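Local coordinates for protein L-Ala-D/L-Glu Epimerase (PDB 1JPD) that is an epimerase of the enolase superfamily, pairing a capping N-terminal domain with a C-terminal barrel domain, at residues 10-15 with 30-35; 212-217 with 241-246. All coordinates share one frame; numbering follows the deposited sequence.

Interaction 1: residues 10-15 with 30-35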
ATOM      1  N   PHE A  10      21.479  -3.040  -3.306  1.00 43.72           N
ATOM      2  CA  PHE A  10      21.395  -3.789  -4.549  1.00 48.29           C
ATOM      3  C   PHE A  10      19.986  -3.812  -5.128  1.00 48.00           C
ATOM      4  O   PHE A  10      18.984  -3.776  -4.410  1.00 51.30           O
ATOM      5  CB  PHE A  10      21.959  -5.211  -4.381  1.00 46.29           C
ATOM      6  CG  PHE A  10      21.372  -5.981  -3.235  1.00 47.73           C
ATOM      7  CD1 PHE A  10      20.357  -6.905  -3.448  1.00 47.88           C
ATOM      8  CD2 PHE A  10      21.855  -5.807  -1.942  1.00 49.63           C
ATOM      9  CE1 PHE A  10      19.834  -7.645  -2.394  1.00 45.06           C
ATOM     10  CE2 PHE A  10      21.335  -6.545  -0.877  1.00 46.09           C
ATOM     11  CZ  PHE A  10      20.325  -7.466  -1.108  1.00 44.76           C
ATOM     12  N   GLU A  11      19.940  -3.865  -6.448  1.00 44.21           N
ATOM     13  CA  GLU A  11      18.707  -3.836  -7.204  1.00 44.56           C
ATOM     14  C   GLU A  11      18.227  -5.230  -7.600  1.00 42.37           C
ATOM     15  O   GLU A  11      19.032  -6.083  -7.951  1.00 43.60           O
ATOM     16  CB  GLU A  11      18.965  -2.942  -8.422  1.00 48.61           C
ATOM     17  CG  GLU A  11      17.991  -3.003  -9.563  1.00 53.18           C
ATOM     18  CD  GLU A  11      18.397  -2.052 -10.672  1.00 56.75           C
ATOM     19  OE1 GLU A  11      19.614  -1.919 -10.915  1.00 53.56           O
ATOM     20  OE2 GLU A  11      17.509  -1.443 -11.304  1.00 59.74           O
ATOM     21  N   GLU A  12      16.913  -5.452  -7.534  1.00 37.55           N
ATOM     22  CA  GLU A  12      16.323  -6.741  -7.893  1.00 33.64           C
ATOM     23  C   GLU A  12      15.052  -6.634  -8.742  1.00 33.67           C
ATOM     24  O   GLU A  12      14.078  -6.001  -8.341  1.00 37.61           O
ATOM     25  CB  GLU A  12      15.980  -7.541  -6.633  1.00 32.86           C
ATOM     26  CG  GLU A  12      17.160  -7.942  -5.783  1.00 35.72           C
ATOM     27  CD  GLU A  12      16.762  -8.826  -4.611  1.00 42.69           C
ATOM     28  OE1 GLU A  12      15.574  -8.788  -4.198  1.00 37.31           O
ATOM     29  OE2 GLU A  12      17.647  -9.551  -4.095  1.00 40.44           O
ATOM     30  N   ALA A  13      15.052  -7.277  -9.904  1.00 30.33           N
ATOM     31  CA  ALA A  13      13.874  -7.267 -10.765  1.00 31.19           C
ATOM     32  C   ALA A  13      13.200  -8.638 -10.723  1.00 34.55           C
ATOM     33  O   ALA A  13      13.633  -9.569 -11.404  1.00 37.64           O
ATOM     34  CB  ALA A  13      14.267  -6.918 -12.200  1.00 23.15           C
ATOM     35  N   TRP A  14      12.138  -8.761  -9.930  1.00 38.22           N
ATOM     36  CA  TRP A  14      11.422 -10.035  -9.801  1.00 41.00           C
ATOM     37  C   TRP A  14      10.356 -10.259 -10.872  1.00 43.04           C
ATOM     38  O   TRP A  14       9.489  -9.416 -11.087  1.00 46.98           O
ATOM     39  CB  TRP A  14      10.772 -10.141  -8.419  1.00 38.37           C
ATOM     40  CG  TRP A  14      11.740 -10.069  -7.270  1.00 40.51           C
ATOM     41  CD1 TRP A  14      12.396  -8.956  -6.809  1.00 38.52           C
ATOM     42  CD2 TRP A  14      12.131 -11.147  -6.413  1.00 37.89           C
ATOM     43  NE1 TRP A  14      13.161  -9.278  -5.714  1.00 36.58           N
ATOM     44  CE2 TRP A  14      13.016 -10.614  -5.448  1.00 35.65           C
ATOM     45  CE3 TRP A  14      11.815 -12.512  -6.363  1.00 40.35           C
ATOM     46  CZ2 TRP A  14      13.592 -11.400  -4.445  1.00 37.05           C
ATOM     47  CZ3 TRP A  14      12.389 -13.297  -5.364  1.00 34.80           C
ATOM     48  CH2 TRP A  14      13.266 -12.736  -4.418  1.00 35.50           C
ATOM     49  N   PRO A  15      10.398 -11.418 -11.546  1.00 46.38           N
ATOM     50  CA  PRO A  15       9.438 -11.759 -12.598  1.00 44.27           C
ATOM     51  C   PRO A  15       8.011 -11.819 -12.064  1.00 48.10           C
ATOM     52  O   PRO A  15       7.795 -12.141 -10.892  1.00 45.83           O
ATOM     53  CB  PRO A  15       9.913 -13.135 -13.068  1.00 41.79           C
ATOM     54  CG  PRO A  15      11.360 -13.147 -12.729  1.00 42.02           C
ATOM     55  CD  PRO A  15      11.377 -12.504 -11.374  1.00 45.32           C
ATOM     56  N   ALA A  30       8.607  -6.767 -11.239  1.00 47.98           N
ATOM     57  CA  ALA A  30       8.504  -5.822 -10.131  1.00 43.36           C
ATOM     58  C   ALA A  30       9.910  -5.426  -9.730  1.00 40.09           C
ATOM     59  O   ALA A  30      10.652  -6.230  -9.186  1.00 39.52           O
ATOM     60  CB  ALA A  30       7.783  -6.467  -8.943  1.00 41.23           C
ATOM     61  N   ARG A  31      10.284  -4.185  -9.994  1.00 41.81           N
ATOM     62  CA  ARG A  31      11.623  -3.739  -9.664  1.00 40.26           C
ATOM     63  C   ARG A  31      11.741  -3.168  -8.265  1.00 38.99           C
ATOM     64  O   ARG A  31      11.093  -2.182  -7.937  1.00 43.40           O
ATOM     65  CB  ARG A  31      12.082  -2.722 -10.699  1.00 42.87           C
ATOM     66  CG  ARG A  31      12.262  -3.355 -12.065  1.00 47.19           C
ATOM     67  CD  ARG A  31      12.918  -2.434 -13.070  1.00 51.18           C
ATOM     68  NE  ARG A  31      13.524  -3.231 -14.130  1.00 62.31           N
ATOM     69  CZ  ARG A  31      14.779  -3.675 -14.111  1.00 64.44           C
ATOM     70  NH1 ARG A  31      15.573  -3.388 -13.086  1.00 59.42           N
ATOM     71  NH2 ARG A  31      15.236  -4.426 -15.107  1.00 65.44           N
ATOM     72  N   VAL A  32      12.582  -3.793  -7.444  1.00 33.40           N
ATOM     73  CA  VAL A  32      12.777  -3.344  -6.072  1.00 32.38           C
ATOM     74  C   VAL A  32      14.237  -3.073  -5.741  1.00 34.32           C
ATOM     75  O   VAL A  32      15.142  -3.637  -6.345  1.00 36.19           O
ATOM     76  CB  VAL A  32      12.251  -4.384  -5.053  1.00 32.58           C
ATOM     77  CG1 VAL A  32      10.808  -4.743  -5.373  1.00 28.48           C
ATOM     78  CG2 VAL A  32      13.133  -5.621  -5.064  1.00 29.28           C
ATOM     79  N   VAL A  33      14.456  -2.199  -4.771  1.00 31.50           N
ATOM     80  CA  VAL A  33      15.800  -1.878  -4.333  1.00 34.33           C
ATOM     81  C   VAL A  33      15.929  -2.341  -2.885  1.00 36.79           C
ATOM     82  O   VAL A  33      15.097  -2.006  -2.033  1.00 40.60           O
ATOM     83  CB  VAL A  33      16.077  -0.365  -4.417  1.00 31.74           C
ATOM     84  CG1 VAL A  33      17.404  -0.057  -3.762  1.00 30.89           C
ATOM     85  CG2 VAL A  33      16.094   0.083  -5.871  1.00 31.20           C
ATOM     86  N   VAL A  34      16.969  -3.118  -2.608  1.00 36.37           N
ATOM     87  CA  VAL A  34      17.180  -3.627  -1.263  1.00 37.80           C
ATOM     88  C   VAL A  34      18.357  -2.956  -0.570  1.00 37.82           C
ATOM     89  O   VAL A  34      19.369  -2.643  -1.200  1.00 39.79           O
ATOM     90  CB  VAL A  34      17.448  -5.149  -1.273  1.00 37.47           C
ATOM     91  CG1 VAL A  34      17.506  -5.665   0.155  1.00 38.85           C
ATOM     92  CG2 VAL A  34      16.381  -5.873  -2.065  1.00 34.35           C
ATOM     93  N   VAL A  35      18.210  -2.738   0.732  1.00 35.28           N
ATOM     94  CA  VAL A  35      19.268  -2.145   1.531  1.00 41.96           C
ATOM     95  C   VAL A  35      19.515  -3.002   2.759  1.00 45.16           C
ATOM     96  O   VAL A  35      18.624  -3.202   3.588  1.00 45.55           O
ATOM     97  CB  VAL A  35      18.921  -0.729   1.999  1.00 43.07           C
ATOM     98  CG1 VAL A  35      19.943  -0.269   3.048  1.00 40.78           C
ATOM     99  CG2 VAL A  35      18.915   0.219   0.806  1.00 43.39           C
TER

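Interaction 2: residues 212-217 with 241-246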
ATOM      1  N   ASP A 212      -6.466  16.928 -10.074  1.00 47.76           N
ATOM      2  CA  ASP A 212      -7.735  17.510 -10.504  1.00 48.05           C
ATOM      3  C   ASP A 212      -8.906  16.777  -9.854  1.00 43.69           C
ATOM      4  O   ASP A 212      -9.772  16.227 -10.536  1.00 43.16           O
ATOM      5  CB  ASP A 212      -7.847  17.478 -12.032  1.00 53.62           C
ATOM      6  CG  ASP A 212      -7.857  18.874 -12.646  1.00 59.83           C
ATOM      7  OD1 ASP A 212      -7.444  19.029 -13.819  1.00 63.56           O
ATOM      8  OD2 ASP A 212      -8.289  19.824 -11.958  1.00 60.55           O
ATOM      9  N   ASP A 213      -8.924  16.792  -8.525  1.00 37.11           N
ATOM     10  CA  ASP A 213      -9.963  16.117  -7.756  1.00 41.00           C
ATOM     11  C   ASP A 213     -10.848  17.074  -6.944  1.00 44.10           C
ATOM     12  O   ASP A 213     -11.452  16.679  -5.941  1.00 44.56           O
ATOM     13  CB  ASP A 213      -9.320  15.080  -6.813  1.00 34.78           C
ATOM     14  CG  ASP A 213      -8.417  15.717  -5.756  1.00 36.15           C
ATOM     15  OD1 ASP A 213      -7.947  14.995  -4.846  1.00 38.70           O
ATOM     16  OD2 ASP A 213      -8.169  16.939  -5.831  1.00 35.99           O
ATOM     17  N   ALA A 214     -10.937  18.325  -7.378  1.00 43.17           N
ATOM     18  CA  ALA A 214     -11.737  19.308  -6.661  1.00 40.38           C
ATOM     19  C   ALA A 214     -13.220  18.952  -6.646  1.00 39.99           C
ATOM     20  O   ALA A 214     -13.893  19.145  -5.633  1.00 42.58           O
ATOM     21  CB  ALA A 214     -11.535  20.678  -7.266  1.00 35.15           C
ATOM     22  N   ALA A 215     -13.728  18.423  -7.755  1.00 36.64           N
ATOM     23  CA  ALA A 215     -15.141  18.059  -7.835  1.00 35.97           C
ATOM     24  C   ALA A 215     -15.615  17.205  -6.659  1.00 38.57           C
ATOM     25  O   ALA A 215     -16.819  17.082  -6.441  1.00 48.00           O
ATOM     26  CB  ALA A 215     -15.438  17.339  -9.158  1.00 28.32           C
ATOM     27  N   LEU A 216     -14.688  16.617  -5.902  1.00 36.83           N
ATOM     28  CA  LEU A 216     -15.068  15.792  -4.758  1.00 41.95           C
ATOM     29  C   LEU A 216     -15.646  16.597  -3.589  1.00 48.26           C
ATOM     30  O   LEU A 216     -16.100  16.022  -2.600  1.00 49.13           O
ATOM     31  CB  LEU A 216     -13.878  14.974  -4.257  1.00 38.24           C
ATOM     32  CG  LEU A 216     -13.469  13.790  -5.129  1.00 41.70           C
ATOM     33  CD1 LEU A 216     -12.281  13.079  -4.510  1.00 34.58           C
ATOM     34  CD2 LEU A 216     -14.644  12.841  -5.272  1.00 43.13           C
ATOM     35  N   GLU A 217     -15.624  17.922  -3.695  1.00 51.69           N
ATOM     36  CA  GLU A 217     -16.159  18.775  -2.635  1.00 57.88           C
ATOM     37  C   GLU A 217     -17.544  19.297  -2.988  1.00 59.34           C
ATOM     38  O   GLU A 217     -18.219  19.906  -2.155  1.00 61.06           O
ATOM     39  CB  GLU A 217     -15.236  19.970  -2.396  1.00 56.19           C
ATOM     40  CG  GLU A 217     -13.897  19.612  -1.811  1.00 61.72           C
ATOM     41  CD  GLU A 217     -13.028  20.825  -1.579  1.00 60.77           C
ATOM     42  OE1 GLU A 217     -12.909  21.646  -2.514  1.00 59.61           O
ATOM     43  OE2 GLU A 217     -12.462  20.949  -0.468  1.00 62.81           O
ATOM     44  N   LYS A 241      -8.756  16.997   3.422  1.00 59.55           N
ATOM     45  CA  LYS A 241      -9.927  17.276   4.251  1.00 59.40           C
ATOM     46  C   LYS A 241     -11.057  17.902   3.435  1.00 53.96           C
ATOM     47  O   LYS A 241     -10.910  19.002   2.917  1.00 53.09           O
ATOM     48  CB  LYS A 241      -9.534  18.195   5.420  1.00 62.37           C
ATOM     49  CG  LYS A 241     -10.466  18.115   6.628  1.00 68.45           C
ATOM     50  CD  LYS A 241     -10.694  16.664   7.054  1.00 75.92           C
ATOM     51  CE  LYS A 241     -11.830  16.529   8.067  1.00 78.25           C
ATOM     52  NZ  LYS A 241     -12.395  15.141   8.077  1.00 76.09           N
ATOM     53  N   GLY A 242     -12.178  17.193   3.313  1.00 50.46           N
ATOM     54  CA  GLY A 242     -13.297  17.714   2.545  1.00 44.44           C
ATOM     55  C   GLY A 242     -13.408  17.112   1.159  1.00 47.81           C
ATOM     56  O   GLY A 242     -14.331  17.425   0.401  1.00 46.83           O
ATOM     57  N   ARG A 243     -12.452  16.257   0.808  1.00 46.48           N
ATOM     58  CA  ARG A 243     -12.466  15.599  -0.494  1.00 44.52           C
ATOM     59  C   ARG A 243     -12.481  14.084  -0.343  1.00 43.64           C
ATOM     60  O   ARG A 243     -13.003  13.382  -1.206  1.00 44.05           O
ATOM     61  CB  ARG A 243     -11.263  16.031  -1.340  1.00 41.36           C
ATOM     62  CG  ARG A 243     -11.314  17.492  -1.722  1.00 40.94           C
ATOM     63  CD  ARG A 243     -10.260  17.887  -2.734  1.00 44.46           C
ATOM     64  NE  ARG A 243     -10.315  19.326  -2.978  1.00 46.65           N
ATOM     65  CZ  ARG A 243      -9.537  19.985  -3.828  1.00 47.79           C
ATOM     66  NH1 ARG A 243      -8.620  19.346  -4.543  1.00 46.34           N
ATOM     67  NH2 ARG A 243      -9.676  21.297  -3.957  1.00 49.27           N
ATOM     68  N   TYR A 244     -11.931  13.591   0.766  1.00 36.30           N
ATOM     69  CA  TYR A 244     -11.872  12.160   1.022  1.00 36.57           C
ATOM     70  C   TYR A 244     -12.213  11.771   2.471  1.00 40.25           C
ATOM     71  O   TYR A 244     -11.940  12.513   3.417  1.00 39.34           O
ATOM     72  CB  TYR A 244     -10.469  11.625   0.684  1.00 37.87           C
ATOM     73  CG  TYR A 244     -10.012  11.860  -0.742  1.00 34.72           C
ATOM     74  CD1 TYR A 244      -9.380  13.045  -1.115  1.00 33.12           C
ATOM     75  CD2 TYR A 244     -10.218  10.896  -1.718  1.00 35.76           C
ATOM     76  CE1 TYR A 244      -8.961  13.260  -2.431  1.00 34.81           C
ATOM     77  CE2 TYR A 244      -9.806  11.101  -3.032  1.00 37.12           C
ATOM     78  CZ  TYR A 244      -9.179  12.280  -3.384  1.00 35.59           C
ATOM     79  OH  TYR A 244      -8.779  12.467  -4.689  1.00 35.33           O
ATOM     80  N   GLU A 245     -12.800  10.591   2.637  1.00 36.15           N
ATOM     81  CA  GLU A 245     -13.142  10.102   3.960  1.00 38.79           C
ATOM     82  C   GLU A 245     -12.045   9.172   4.451  1.00 43.39           C
ATOM     83  O   GLU A 245     -11.835   9.026   5.656  1.00 46.19           O
ATOM     84  CB  GLU A 245     -14.470   9.342   3.930  1.00 37.42           C
ATOM     85  CG  GLU A 245     -15.693  10.232   3.897  1.00 40.25           C
ATOM     86  CD  GLU A 245     -15.969  10.825   2.530  1.00 44.89           C
ATOM     87  OE1 GLU A 245     -16.517  11.947   2.481  1.00 47.34           O
ATOM     88  OE2 GLU A 245     -15.658  10.168   1.508  1.00 45.40           O
ATOM     89  N   MET A 246     -11.331   8.561   3.505  1.00 46.38           N
ATOM     90  CA  MET A 246     -10.264   7.603   3.818  1.00 44.71           C
ATOM     91  C   MET A 246      -8.961   7.879   3.057  1.00 43.59           C
ATOM     92  O   MET A 246      -8.978   8.463   1.972  1.00 41.42           O
ATOM     93  CB  MET A 246     -10.761   6.190   3.480  1.00 40.11           C
ATOM     94  CG  MET A 246      -9.820   5.048   3.822  1.00 41.95           C
ATOM     95  SD  MET A 246     -10.531   3.478   3.250  1.00 43.66           S
ATOM     96  CE  MET A 246     -11.963   3.353   4.362  1.00 42.94           C
TER
HETATM   97  O   HOH W   1     -11.553  23.934  -2.842  1.00 54.67           O

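Interaction 1: residues 10-15 with 30-35
Phe10 lays one face of its ring over Val34, whose CB sits 3.9 Å from the ring centroid and 21° off the normal, a CH-pi contact. The ring gets there because CG lies between the backbone N and the carbonyl carbon (chi1 53°), which folds it back over the partner strand. Val34 CG1 reaches the far end of the ring at CZ, while CG2 packs against the carboxylate of Glu12. Next along this face, Val32 CG2 touches both Glu12 CB and the pyrrole edge of Trp14, 3.7 Å from Trp14 NE1. That NE1 also donates to Glu12 OE1 at 2.9 Å, a bent bond of 134° that meets the oxygen from above the carboxylate plane and ties together two side chains of the same strand. Glu12 OE1 has a further partner in Arg284, a salt bridge to helix 283-289.

On the other face, Ala13 CB sits under the centre of the Arg31 guanidinium, 3.8 Å from Arg31 CZ. Arg31 NH1 also makes a long, doubtful salt bridge to Glu11; Glu29 is the stronger partner of Arg31.

Beneath the side chains, six backbone bonds hold the strands, with Phe10-Val34, Glu12-Val32 and Trp14-Ala30 as hydrogen-bonded pairs. Strand 42-48 flanks 29-39 on its other side, completing the three-stranded antiparallel sheet of the enolase-type N-terminal domain.

Interaction 2: residues 212-217 with 241-246
Asp213 and Glu217 grip Arg243 between them, joining two loops of the TIM-barrel-like (enolase C-terminal) domain: the one that follows strand 203-205 and the one that leads into strand 246-249. The charged contacts form a salt-bridge network. The Arg243 chain, extended from CG to NE, carries the guanidinium alongside the short 3-10 turn 214-217. Asp213 OD2 takes NH1 at 2.8 Å, but the bond is bent to 130° and comes in on the syn side, out of the carboxylate plane; the two planes stand 85° apart. Glu217 lies at another edge of the guanidinium, its OE1 3.5 Å from Arg243 NE, a looser pairing, and a water held by OE1 reaches Arg243 NH2 weakly. Ala214 closes over the guanidinium face, with its CA above the centre and 3.7 Å from Arg243 CZ.

Apolar packing is carried by Leu216, whose CD1 lies over the face of the Tyr244 ring, 3.8 Å from its centroid and 28° off the normal. Ile225 of strand 225-227 touches both of these side chains, placing them against the barrel wall.

The remaining polar contact uses the second oxygen of Asp213. The carboxylate serves both neighbours at once: while OD2 faces the arginine, Tyr244 OH donates to the anti lone pair of OD1 at 2.7 Å.

The two contacts sit in different domains, on opposite sides of the chain's centre: their own centres are 34 Å apart and their nearest atoms about 24 Å, so they do not touch. One rests on regular strand pairing, the other on side chains reaching between loops with no strand register. Interaction 1 reaches the barrel domain through Glu12 and Trp14, which contact Arg284 on helix 283-289; interaction 2 lies wholly within it. In enolase-superfamily barrels the active site lies at the C-terminal ends of the strands, whereas 241-246 leads into the N-terminal end of strand 246-249. No ligand lies in either contact.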